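Local coordinates for sensor protein DivL (Caulobacter crescentus, PDB 4Q20) that acts as a histidine kinase-type sensor protein required for cell division and growth, and catalyses phosphorylation of the cell-cycle regulator CtrA, at residues L97-I102 with L223-A228; L109-I114 with L148-G153; T137-C142 with G174-L179. All blocks are in the same frame, centred on the assembly; numbering follows the deposited sequence.

Contact 1. Residues L97-I102 with L223-A228; sequences LDMAQI and LALVKA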
ATOM      1  N   LEU A  97       1.378   8.442  -6.219  1.00 72.35           N
ATOM      2  CA  LEU A  97       0.939   9.799  -5.895  1.00 74.44           C
ATOM      3  C   LEU A  97       1.667  10.870  -6.733  1.00 79.92           C
ATOM      4  O   LEU A  97       1.033  11.806  -7.215  1.00 83.15           O
ATOM      5  CB  LEU A  97       1.153  10.117  -4.403  1.00 73.76           C
ATOM      6  CG  LEU A  97       0.323   9.393  -3.363  1.00 78.27           C
ATOM      7  CD1 LEU A  97       0.768   9.832  -1.949  1.00 76.60           C
ATOM      8  CD2 LEU A  97      -1.156   9.675  -3.565  1.00 82.09           C
ATOM      9  N   ASP A  98       2.990  10.748  -6.892  1.00 73.71           N
ATOM     10  CA  ASP A  98       3.787  11.709  -7.654  1.00 73.54           C
ATOM     11  C   ASP A  98       3.480  11.632  -9.159  1.00 76.55           C
ATOM     12  O   ASP A  98       3.374  12.672  -9.811  1.00 77.71           O
ATOM     13  CB  ASP A  98       5.279  11.514  -7.364  1.00 74.60           C
ATOM     14  CG  ASP A  98       5.688  11.949  -5.953  1.00 89.81           C
ATOM     15  OD1 ASP A  98       4.932  12.726  -5.315  1.00 94.70           O
ATOM     16  OD2 ASP A  98       6.767  11.544  -5.501  1.00 94.89           O
ATOM     17  N   MET A  99       3.277  10.419  -9.691  1.00 71.47           N
ATOM     18  CA  MET A  99       2.894  10.205 -11.077  1.00 73.39           C
ATOM     19  C   MET A  99       1.510  10.823 -11.394  1.00 77.98           C
ATOM     20  O   MET A  99       1.350  11.410 -12.468  1.00 80.02           O
ATOM     21  CB  MET A  99       2.892   8.710 -11.410  1.00 76.04           C
ATOM     22  CG  MET A  99       3.259   8.418 -12.852  1.00 82.49           C
ATOM     23  SD  MET A  99       4.954   8.927 -13.355  1.00 86.44           S
ATOM     24  CE  MET A  99       4.546  10.081 -14.594  1.00 86.08           C
ATOM     25  N   ALA A 100       0.535  10.732 -10.460  1.00 72.64           N
ATOM     26  CA  ALA A 100      -0.815  11.304 -10.632  1.00 74.52           C
ATOM     27  C   ALA A 100      -0.743  12.841 -10.655  1.00 81.05           C
ATOM     28  O   ALA A 100      -1.400  13.472 -11.489  1.00 84.02           O
ATOM     29  CB  ALA A 100      -1.739  10.828  -9.522  1.00 74.06           C
ATOM     30  N   GLN A 101       0.105  13.424  -9.782  1.00 76.46           N
ATOM     31  CA  GLN A 101       0.380  14.863  -9.671  1.00 77.92           C
ATOM     32  C   GLN A 101       0.983  15.411 -10.996  1.00 82.52           C
ATOM     33  O   GLN A 101       0.568  16.471 -11.477  1.00 84.27           O
ATOM     34  CB  GLN A 101       1.344  15.081  -8.496  1.00 77.10           C
ATOM     35  CG  GLN A 101       1.204  16.409  -7.759  1.00 94.36           C
ATOM     36  CD  GLN A 101       2.424  16.705  -6.910  1.00108.49           C
ATOM     37  OE1 GLN A 101       2.893  15.861  -6.138  1.00106.86           O
ATOM     38  NE2 GLN A 101       2.969  17.910  -7.034  1.00 91.98           N
ATOM     39  N   ILE A 102       1.933  14.657 -11.588  1.00 77.62           N
ATOM     40  CA  ILE A 102       2.598  14.961 -12.853  1.00 79.49           C
ATOM     41  C   ILE A 102       1.576  14.864 -14.020  1.00 89.54           C
ATOM     42  O   ILE A 102       1.555  15.750 -14.889  1.00 94.31           O
ATOM     43  CB  ILE A 102       3.842  14.027 -13.051  1.00 80.31           C
ATOM     44  CG1 ILE A 102       5.060  14.548 -12.252  1.00 78.47           C
ATOM     45  CG2 ILE A 102       4.227  13.883 -14.527  1.00 82.54           C
ATOM     46  CD1 ILE A 102       6.137  13.478 -11.871  1.00 71.33           C
ATOM     47  N   LEU A 223      10.980   4.096 -12.861  1.00 77.61           N
ATOM     48  CA  LEU A 223      11.725   4.581 -14.029  1.00 75.38           C
ATOM     49  C   LEU A 223      10.915   5.561 -14.873  1.00 75.01           C
ATOM     50  O   LEU A 223      11.507   6.428 -15.500  1.00 74.92           O
ATOM     51  CB  LEU A 223      12.266   3.429 -14.882  1.00 76.29           C
ATOM     52  CG  LEU A 223      13.378   2.569 -14.218  1.00 82.83           C
ATOM     53  CD1 LEU A 223      13.731   1.413 -15.071  1.00 84.52           C
ATOM     54  CD2 LEU A 223      14.631   3.376 -13.931  1.00 84.92           C
ATOM     55  N   ALA A 224       9.587   5.467 -14.851  1.00 70.12           N
ATOM     56  CA  ALA A 224       8.701   6.399 -15.552  1.00 68.93           C
ATOM     57  C   ALA A 224       8.745   7.743 -14.862  1.00 70.21           C
ATOM     58  O   ALA A 224       8.705   8.764 -15.536  1.00 70.24           O
ATOM     59  CB  ALA A 224       7.273   5.873 -15.601  1.00 70.49           C
ATOM     60  N   LEU A 225       8.927   7.727 -13.543  1.00 65.98           N
ATOM     61  CA  LEU A 225       9.057   8.888 -12.654  1.00 66.93           C
ATOM     62  C   LEU A 225      10.395   9.576 -12.882  1.00 70.14           C
ATOM     63  O   LEU A 225      10.420  10.789 -13.032  1.00 72.30           O
ATOM     64  CB  LEU A 225       8.899   8.455 -11.182  1.00 68.44           C
ATOM     65  CG  LEU A 225       8.499   9.513 -10.194  1.00 75.21           C
ATOM     66  CD1 LEU A 225       7.119  10.125 -10.541  1.00 77.16           C
ATOM     67  CD2 LEU A 225       8.465   8.929  -8.816  1.00 77.94           C
ATOM     68  N   VAL A 226      11.488   8.811 -12.971  1.00 65.03           N
ATOM     69  CA  VAL A 226      12.831   9.307 -13.310  1.00 64.23           C
ATOM     70  C   VAL A 226      12.754  10.111 -14.622  1.00 66.06           C
ATOM     71  O   VAL A 226      13.187  11.260 -14.665  1.00 66.30           O
ATOM     72  CB  VAL A 226      13.843   8.120 -13.423  1.00 67.61           C
ATOM     73  CG1 VAL A 226      15.111   8.515 -14.172  1.00 66.60           C
ATOM     74  CG2 VAL A 226      14.184   7.539 -12.050  1.00 68.40           C
ATOM     75  N   LYS A 227      12.171   9.508 -15.673  1.00 62.21           N
ATOM     76  CA  LYS A 227      12.006  10.128 -16.984  1.00 60.96           C
ATOM     77  C   LYS A 227      11.197  11.415 -16.892  1.00 67.84           C
ATOM     78  O   LYS A 227      11.646  12.426 -17.419  1.00 69.58           O
ATOM     79  CB  LYS A 227      11.347   9.157 -17.957  1.00 63.10           C
ATOM     80  CG  LYS A 227      11.242   9.739 -19.366  1.00 76.19           C
ATOM     81  CD  LYS A 227      10.772   8.751 -20.366  1.00 73.96           C
ATOM     82  CE  LYS A 227      10.222   9.447 -21.578  1.00 77.93           C
ATOM     83  NZ  LYS A 227      10.033   8.481 -22.688  1.00 97.39           N
ATOM     84  N   ALA A 228      10.039  11.388 -16.193  1.00 64.39           N
ATOM     85  CA  ALA A 228       9.126  12.520 -16.033  1.00 64.71           C
ATOM     86  C   ALA A 228       9.759  13.668 -15.233  1.00 69.17           C
ATOM     87  O   ALA A 228       9.566  14.831 -15.587  1.00 71.49           O
ATOM     88  CB  ALA A 228       7.819  12.068 -15.375  1.00 65.46           C
TER
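D98 and L225 meet through aliphatic carbon, not through a flat group: the D98 carboxylate is the one planar group among the touching side chains, and L225 reaches neither its faces nor its edges. Instead D98 CB stands 3.9 Å from L225 CD1, while OD2 is hydrogen-bonded to Q158 NE2 on helix 153-170. The rest is apolar. L225 CG lies opposite the backbone N (chi1 -158°), which carries CD1 across to helix 73-103, where three residues gather round this one methyl. I102 comes at a slant and sets its own CD1 3.7 Å from L225 CD1. M99 runs past L225 in the opposite direction, with its SD 3.7 Å from L225 CD1. The M99 chain bends at chi2 and again at chi3, so its last methyl swings toward the next turn of the other helix, leaving CE 3.9 Å from A228 CB. A228 CB is met by three methyls: besides M99 CE, both I102 CG2 and I102 CD1 lie 4.1 Å from it. A224 touches M99 more loosely. The short axes run in broadly the same direction, 40° apart and 10.4 Å at closest approach, a spacing filled by these side chains. The contact joins the second helix of the HisKA hairpin to helix 222-232 of the ATPase domain. L225 also packs on Q158 and H162 of helix 153-170, M99 on R210 and I102 on M107, both in loops. V226 and K227 rest on V237 of strand 236-241, whereas L97 packs on S48 of the second subunit.

Contact 2. Residues L109-I114 with L148-G153; sequences LEIEDI and LIRGDG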
ATOM      1  N   LEU A 109       8.250  22.548 -10.269  1.00101.09           N
ATOM      2  CA  LEU A 109       9.556  22.437  -9.621  1.00101.01           C
ATOM      3  C   LEU A 109       9.944  23.741  -8.912  1.00109.84           C
ATOM      4  O   LEU A 109       9.595  24.832  -9.367  1.00112.41           O
ATOM      5  CB  LEU A 109      10.672  22.034 -10.621  1.00 98.02           C
ATOM      6  CG  LEU A 109      10.453  20.841 -11.557  1.00 98.00           C
ATOM      7  CD1 LEU A 109      11.621  20.695 -12.508  1.00 97.00           C
ATOM      8  CD2 LEU A 109      10.249  19.538 -10.790  1.00 97.26           C
ATOM      9  N   GLU A 110      10.675  23.605  -7.796  1.00107.87           N
ATOM     10  CA  GLU A 110      11.244  24.679  -6.988  1.00112.60           C
ATOM     11  C   GLU A 110      12.732  24.801  -7.356  1.00114.69           C
ATOM     12  O   GLU A 110      13.574  24.178  -6.700  1.00113.60           O
ATOM     13  CB  GLU A 110      11.066  24.359  -5.494  1.00116.66           C
ATOM     14  CG  GLU A 110       9.640  24.361  -4.981  1.00133.48           C
ATOM     15  CD  GLU A 110       9.570  24.123  -3.486  1.00165.50           C
ATOM     16  OE1 GLU A 110       9.414  25.117  -2.740  1.00160.23           O
ATOM     17  OE2 GLU A 110       9.739  22.960  -3.052  1.00164.00           O
ATOM     18  N   ILE A 111      13.046  25.570  -8.428  1.00111.04           N
ATOM     19  CA  ILE A 111      14.398  25.724  -8.984  1.00110.97           C
ATOM     20  C   ILE A 111      15.334  26.564  -8.066  1.00121.41           C
ATOM     21  O   ILE A 111      15.062  27.734  -7.767  1.00125.73           O
ATOM     22  CB  ILE A 111      14.363  26.275 -10.448  1.00113.59           C
ATOM     23  CG1 ILE A 111      13.425  25.434 -11.368  1.00108.59           C
ATOM     24  CG2 ILE A 111      15.773  26.383 -11.068  1.00115.24           C
ATOM     25  CD1 ILE A 111      13.729  23.890 -11.466  1.00106.40           C
ATOM     26  N   GLU A 112      16.461  25.932  -7.659  1.00118.30           N
ATOM     27  CA  GLU A 112      17.514  26.500  -6.810  1.00123.45           C
ATOM     28  C   GLU A 112      18.898  25.865  -7.127  1.00124.86           C
ATOM     29  O   GLU A 112      18.971  24.862  -7.845  1.00119.38           O
ATOM     30  CB  GLU A 112      17.157  26.328  -5.321  1.00127.56           C
ATOM     31  CG  GLU A 112      17.452  24.951  -4.742  1.00140.26           C
ATOM     32  CD  GLU A 112      16.380  24.428  -3.810  1.00178.12           C
ATOM     33  OE1 GLU A 112      15.421  25.181  -3.522  1.00178.68           O
ATOM     34  OE2 GLU A 112      16.542  23.298  -3.293  1.00180.62           O
ATOM     35  N   ASP A 113      19.980  26.442  -6.565  1.00125.16           N
ATOM     36  CA  ASP A 113      21.364  25.986  -6.743  1.00124.16           C
ATOM     37  C   ASP A 113      21.625  24.665  -5.988  1.00123.83           C
ATOM     38  O   ASP A 113      21.447  24.586  -4.764  1.00125.72           O
ATOM     39  CB  ASP A 113      22.365  27.072  -6.294  1.00132.64           C
ATOM     40  CG  ASP A 113      22.221  28.390  -7.032  1.00146.78           C
ATOM     41  OD1 ASP A 113      22.367  28.396  -8.276  1.00144.43           O
ATOM     42  OD2 ASP A 113      21.996  29.422  -6.363  1.00160.27           O
ATOM     43  N   ILE A 114      22.054  23.634  -6.741  1.00114.37           N
ATOM     44  CA  ILE A 114      22.321  22.281  -6.239  1.00110.91           C
ATOM     45  C   ILE A 114      23.787  21.908  -6.465  1.00116.07           C
ATOM     46  O   ILE A 114      24.244  21.905  -7.600  1.00116.12           O
ATOM     47  CB  ILE A 114      21.375  21.226  -6.923  1.00107.55           C
ATOM     48  CG1 ILE A 114      19.891  21.661  -7.002  1.00107.06           C
ATOM     49  CG2 ILE A 114      21.553  19.797  -6.383  1.00105.03           C
ATOM     50  CD1 ILE A 114      19.176  21.917  -5.678  1.00120.36           C
ATOM     51  N   LEU A 148      27.995  23.258  -9.227  1.00124.65           N
ATOM     52  CA  LEU A 148      26.571  23.497  -8.965  1.00121.64           C
ATOM     53  C   LEU A 148      25.697  23.562 -10.228  1.00119.87           C
ATOM     54  O   LEU A 148      26.035  24.250 -11.201  1.00121.32           O
ATOM     55  CB  LEU A 148      26.379  24.816  -8.181  1.00127.17           C
ATOM     56  CG  LEU A 148      26.983  24.908  -6.776  1.00135.59           C
ATOM     57  CD1 LEU A 148      27.831  26.137  -6.646  1.00142.67           C
ATOM     58  CD2 LEU A 148      25.907  24.908  -5.709  1.00136.68           C
ATOM     59  N   ILE A 149      24.529  22.900 -10.157  1.00109.93           N
ATOM     60  CA  ILE A 149      23.489  22.889 -11.194  1.00105.82           C
ATOM     61  C   ILE A 149      22.236  23.595 -10.645  1.00109.69           C
ATOM     62  O   ILE A 149      22.156  23.822  -9.436  1.00111.24           O
ATOM     63  CB  ILE A 149      23.170  21.463 -11.733  1.00102.95           C
ATOM     64  CG1 ILE A 149      22.652  20.520 -10.636  1.00100.90           C
ATOM     65  CG2 ILE A 149      24.375  20.874 -12.452  1.00103.14           C
ATOM     66  CD1 ILE A 149      21.705  19.430 -11.131  1.00 90.33           C
ATOM     67  N   ARG A 150      21.277  23.966 -11.516  1.00104.52           N
ATOM     68  CA  ARG A 150      20.052  24.626 -11.059  1.00105.66           C
ATOM     69  C   ARG A 150      18.841  23.764 -11.373  1.00105.62           C
ATOM     70  O   ARG A 150      18.531  23.516 -12.540  1.00103.45           O
ATOM     71  CB  ARG A 150      19.905  26.050 -11.610  1.00109.02           C
ATOM     72  CG  ARG A 150      20.250  27.088 -10.539  1.00122.13           C
ATOM     73  CD  ARG A 150      19.860  28.505 -10.902  1.00136.53           C
ATOM     74  NE  ARG A 150      18.413  28.653 -11.054  1.00146.35           N
ATOM     75  CZ  ARG A 150      17.790  29.809 -11.257  1.00165.72           C
ATOM     76  NH1 ARG A 150      18.479  30.945 -11.314  1.00156.55           N
ATOM     77  NH2 ARG A 150      16.472  29.841 -11.396  1.00154.41           N
ATOM     78  N   GLY A 151      18.203  23.283 -10.311  1.00100.89           N
ATOM     79  CA  GLY A 151      17.053  22.393 -10.356  1.00 95.91           C
ATOM     80  C   GLY A 151      16.365  22.256  -9.015  1.00100.96           C
ATOM     81  O   GLY A 151      16.600  23.047  -8.094  1.00105.03           O
ATOM     82  N   ASP A 152      15.492  21.252  -8.911  1.00 94.17           N
ATOM     83  CA  ASP A 152      14.730  20.945  -7.707  1.00 94.63           C
ATOM     84  C   ASP A 152      15.470  19.843  -6.961  1.00 96.93           C
ATOM     85  O   ASP A 152      15.608  18.746  -7.480  1.00 94.30           O
ATOM     86  CB  ASP A 152      13.286  20.540  -8.088  1.00 94.20           C
ATOM     87  CG  ASP A 152      12.300  20.414  -6.942  1.00107.46           C
ATOM     88  OD1 ASP A 152      12.523  19.570  -6.058  1.00108.10           O
ATOM     89  OD2 ASP A 152      11.238  21.059  -7.004  1.00118.91           O
ATOM     90  N   GLY A 153      15.986  20.172  -5.780  1.00 97.13           N
ATOM     91  CA  GLY A 153      16.749  19.263  -4.929  1.00 96.73           C
ATOM     92  C   GLY A 153      16.028  17.993  -4.535  1.00 96.82           C
ATOM     93  O   GLY A 153      16.599  16.897  -4.611  1.00 94.97           O
TER
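R150 crosses I111 at about a right angle and can be followed atom by atom. Its CB lies 4.1 Å from the carbonyl O of E112. CG comes next and sits 3.4 Å from D113 OD1, with CD also beside that oxygen. A bend at chi3 (63°) then turns the head group toward I111, whose CG2 meets the guanidinium at its edge, in its plane, between R150 NE and NH2, 3.5 Å from each. D113 therefore lies along the aliphatic stem: its OD1 is 4.8 Å from R150 NE, too far for a salt bridge, and the two planes are nearly perpendicular (89°).

Strands 112-115 and 148-151 form a two-stranded antiparallel sheet, separate from the main five-stranded one. E112 and G151 exchange two hydrogen bonds, as do I114 and I149, with I114 N 2.7 Å from I149 O; D113 and R150 form the non-hydrogen-bonded pair between them. Beyond the ladder, D152 OD2 takes the N-H of E110 at 2.7 Å, almost straight (176°), on its anti side and somewhat out of the carboxylate plane. On the face opposite to R150, I114 CD1 comes 3.6 Å from G153 N.

D152 is also the N-cap of helix 153-170, its OD1 accepting from R155 N, while its own N donates to H233 NE2. I114 packs on L119 and I149 on V116, both of helix 116-133, and I149 further touches L156 of helix 153-170.

Contact 3. Residues T137-C142 with G174-L179; sequences TLAVEC and GGRVTL
T137 and R176 begin a parallel ladder. T137 N donates to G175 O at 3.1 Å, and T137 O accepts from V177 N at 2.9 Å along a nearly straight N-H (175°). With OG1 beside the backbone N (chi1 -51°), CG2 is left anti to that N and lies over one face of the R176 guanidinium, displaced toward the rim. L138 turns to the other face of the sheet, where it lies alongside V177, pointing the same way; its CD2 is 3.8 Å from V177 CG1 and 3.7 Å from L179 CD1. A139 is gripped at both ends, N to V177 O and O from L179 N, the latter at 2.8 Å, and its CB sits 3.8 Å from R176 NE. V140 turns its CA-H to L179 O, and its CG2 touches L179 CB loosely. At E141 the N-H reaches L179 O, while the carboxylate OE2 comes 3.6 Å from T178 CG2.

L138 packs on A127 of helix 116-133 and V164 of helix 153-170; V177 and L179 also face the latter helix. Strand 137-141 is the edge of a mixed five-stranded sheet with helices layered on one face, the alpha/beta sandwich of the GHKL ATPase (Bergerat) fold.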
ATOM      1  N   THR A 137      28.584  -2.970  -3.310  1.00114.38           N
ATOM      2  CA  THR A 137      29.421  -1.806  -3.024  1.00115.23           C
ATOM      3  C   THR A 137      28.862  -0.595  -3.763  1.00116.05           C
ATOM      4  O   THR A 137      28.757  -0.630  -4.989  1.00113.34           O
ATOM      5  CB  THR A 137      30.901  -2.078  -3.443  1.00125.55           C
ATOM      6  OG1 THR A 137      31.352  -3.314  -2.879  1.00130.92           O
ATOM      7  CG2 THR A 137      31.855  -0.948  -3.042  1.00122.43           C
ATOM      8  N   LEU A 138      28.518   0.467  -3.022  1.00112.83           N
ATOM      9  CA  LEU A 138      28.056   1.738  -3.575  1.00108.96           C
ATOM     10  C   LEU A 138      29.219   2.695  -3.691  1.00114.59           C
ATOM     11  O   LEU A 138      29.807   3.067  -2.679  1.00118.79           O
ATOM     12  CB  LEU A 138      26.966   2.377  -2.711  1.00108.92           C
ATOM     13  CG  LEU A 138      25.520   2.033  -3.003  1.00112.36           C
ATOM     14  CD1 LEU A 138      24.628   2.581  -1.914  1.00113.88           C
ATOM     15  CD2 LEU A 138      25.072   2.578  -4.355  1.00112.03           C
ATOM     16  N   ALA A 139      29.536   3.116  -4.908  1.00108.66           N
ATOM     17  CA  ALA A 139      30.629   4.048  -5.157  1.00109.89           C
ATOM     18  C   ALA A 139      30.130   5.380  -5.718  1.00110.34           C
ATOM     19  O   ALA A 139      29.098   5.413  -6.396  1.00106.34           O
ATOM     20  CB  ALA A 139      31.633   3.425  -6.120  1.00111.28           C
ATOM     21  N   VAL A 140      30.888   6.472  -5.436  1.00108.33           N
ATOM     22  CA  VAL A 140      30.666   7.841  -5.916  1.00106.33           C
ATOM     23  C   VAL A 140      31.936   8.316  -6.633  1.00116.05           C
ATOM     24  O   VAL A 140      33.008   8.343  -6.028  1.00120.52           O
ATOM     25  CB  VAL A 140      30.236   8.824  -4.799  1.00110.53           C
ATOM     26  CG1 VAL A 140      30.213  10.266  -5.303  1.00109.08           C
ATOM     27  CG2 VAL A 140      28.880   8.441  -4.223  1.00108.92           C
ATOM     28  N   GLU A 141      31.811   8.698  -7.913  1.00112.55           N
ATOM     29  CA  GLU A 141      32.927   9.191  -8.714  1.00115.21           C
ATOM     30  C   GLU A 141      32.540  10.538  -9.339  1.00121.51           C
ATOM     31  O   GLU A 141      32.163  10.613 -10.510  1.00120.04           O
ATOM     32  CB  GLU A 141      33.350   8.149  -9.773  1.00115.66           C
ATOM     33  CG  GLU A 141      34.221   7.033  -9.211  1.00129.51           C
ATOM     34  CD  GLU A 141      34.208   5.707  -9.953  1.00146.07           C
ATOM     35  OE1 GLU A 141      34.152   5.715 -11.205  1.00141.92           O
ATOM     36  OE2 GLU A 141      34.295   4.655  -9.275  1.00133.20           O
ATOM     37  N   CYS A 142      32.604  11.594  -8.528  1.00121.62           N
ATOM     38  CA  CYS A 142      32.283  12.963  -8.926  1.00122.26           C
ATOM     39  C   CYS A 142      33.450  13.889  -8.591  1.00134.96           C
ATOM     40  O   CYS A 142      33.940  13.886  -7.449  1.00138.56           O
ATOM     41  CB  CYS A 142      30.996  13.428  -8.252  1.00120.90           C
ATOM     42  SG  CYS A 142      30.635  15.189  -8.467  1.00125.90           S
ATOM     43  N   GLY A 174      28.510  -9.080  -4.268  1.00129.56           N
ATOM     44  CA  GLY A 174      29.900  -8.946  -4.683  1.00129.82           C
ATOM     45  C   GLY A 174      30.043  -7.902  -5.774  1.00127.97           C
ATOM     46  O   GLY A 174      31.151  -7.448  -6.059  1.00127.55           O
ATOM     47  N   GLY A 175      28.911  -7.505  -6.359  1.00120.24           N
ATOM     48  CA  GLY A 175      28.844  -6.507  -7.420  1.00114.57           C
ATOM     49  C   GLY A 175      29.049  -5.079  -6.955  1.00113.28           C
ATOM     50  O   GLY A 175      29.246  -4.823  -5.763  1.00114.23           O
ATOM     51  N   ARG A 176      29.002  -4.139  -7.909  1.00104.98           N
ATOM     52  CA  ARG A 176      29.191  -2.709  -7.669  1.00102.24           C
ATOM     53  C   ARG A 176      28.149  -1.863  -8.402  1.00100.01           C
ATOM     54  O   ARG A 176      27.789  -2.148  -9.551  1.00 98.47           O
ATOM     55  CB  ARG A 176      30.604  -2.280  -8.104  1.00105.25           C
ATOM     56  CG  ARG A 176      30.957  -0.817  -7.831  1.00117.38           C
ATOM     57  CD  ARG A 176      32.306  -0.468  -8.440  1.00134.32           C
ATOM     58  NE  ARG A 176      33.150   0.284  -7.509  1.00147.72           N
ATOM     59  CZ  ARG A 176      33.953  -0.264  -6.599  1.00166.75           C
ATOM     60  NH1 ARG A 176      34.010  -1.585  -6.459  1.00155.20           N
ATOM     61  NH2 ARG A 176      34.677   0.505  -5.798  1.00157.36           N
ATOM     62  N   VAL A 177      27.702  -0.794  -7.725  1.00 93.18           N
ATOM     63  CA  VAL A 177      26.780   0.229  -8.220  1.00 87.93           C
ATOM     64  C   VAL A 177      27.520   1.568  -8.085  1.00 92.05           C
ATOM     65  O   VAL A 177      27.941   1.935  -6.987  1.00 93.48           O
ATOM     66  CB  VAL A 177      25.395   0.210  -7.511  1.00 89.58           C
ATOM     67  CG1 VAL A 177      24.547   1.410  -7.912  1.00 85.23           C
ATOM     68  CG2 VAL A 177      24.647  -1.091  -7.798  1.00 89.79           C
ATOM     69  N   THR A 178      27.713   2.271  -9.203  1.00 87.41           N
ATOM     70  CA  THR A 178      28.452   3.528  -9.202  1.00 88.06           C
ATOM     71  C   THR A 178      27.562   4.709  -9.550  1.00 89.66           C
ATOM     72  O   THR A 178      26.808   4.648 -10.518  1.00 87.36           O
ATOM     73  CB  THR A 178      29.654   3.454 -10.188  1.00 95.82           C
ATOM     74  OG1 THR A 178      30.212   2.130 -10.185  1.00 98.01           O
ATOM     75  CG2 THR A 178      30.732   4.511  -9.885  1.00 90.44           C
ATOM     76  N   LEU A 179      27.696   5.789  -8.772  1.00 87.76           N
ATOM     77  CA  LEU A 179      27.029   7.081  -8.934  1.00 86.00           C
ATOM     78  C   LEU A 179      28.048   8.084  -9.407  1.00 91.37           C
ATOM     79  O   LEU A 179      28.934   8.443  -8.631  1.00 95.48           O
ATOM     80  CB  LEU A 179      26.437   7.567  -7.594  1.00 87.45           C
ATOM     81  CG  LEU A 179      25.168   6.938  -7.080  1.00 91.15           C
ATOM     82  CD1 LEU A 179      25.483   5.830  -6.079  1.00 94.74           C
ATOM     83  CD2 LEU A 179      24.365   7.967  -6.346  1.00 93.12           C
TER

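In the fold
From the N terminus, helices 26-66 and 73-103 make the hairpin of the HisKA part, and the end of the second helix supplies residues 97-102, the first half of contact 1. Next come 109-114 and 137-142. Strand 148-151 returns to 109-114 and closes contact 2; helix 153-170 then leads to 174-179, which closes contact 3. These two loops cross, since their segments alternate. Contact 1 closes last, at 223-228, so its loop encloses both. Contacts 2 and 3 thus interlock within the ATPase domain, a two-stranded ribbon and the edge of the main sheet about 24 Å apart between centres, while contact 1 ties that domain to the helical hairpin.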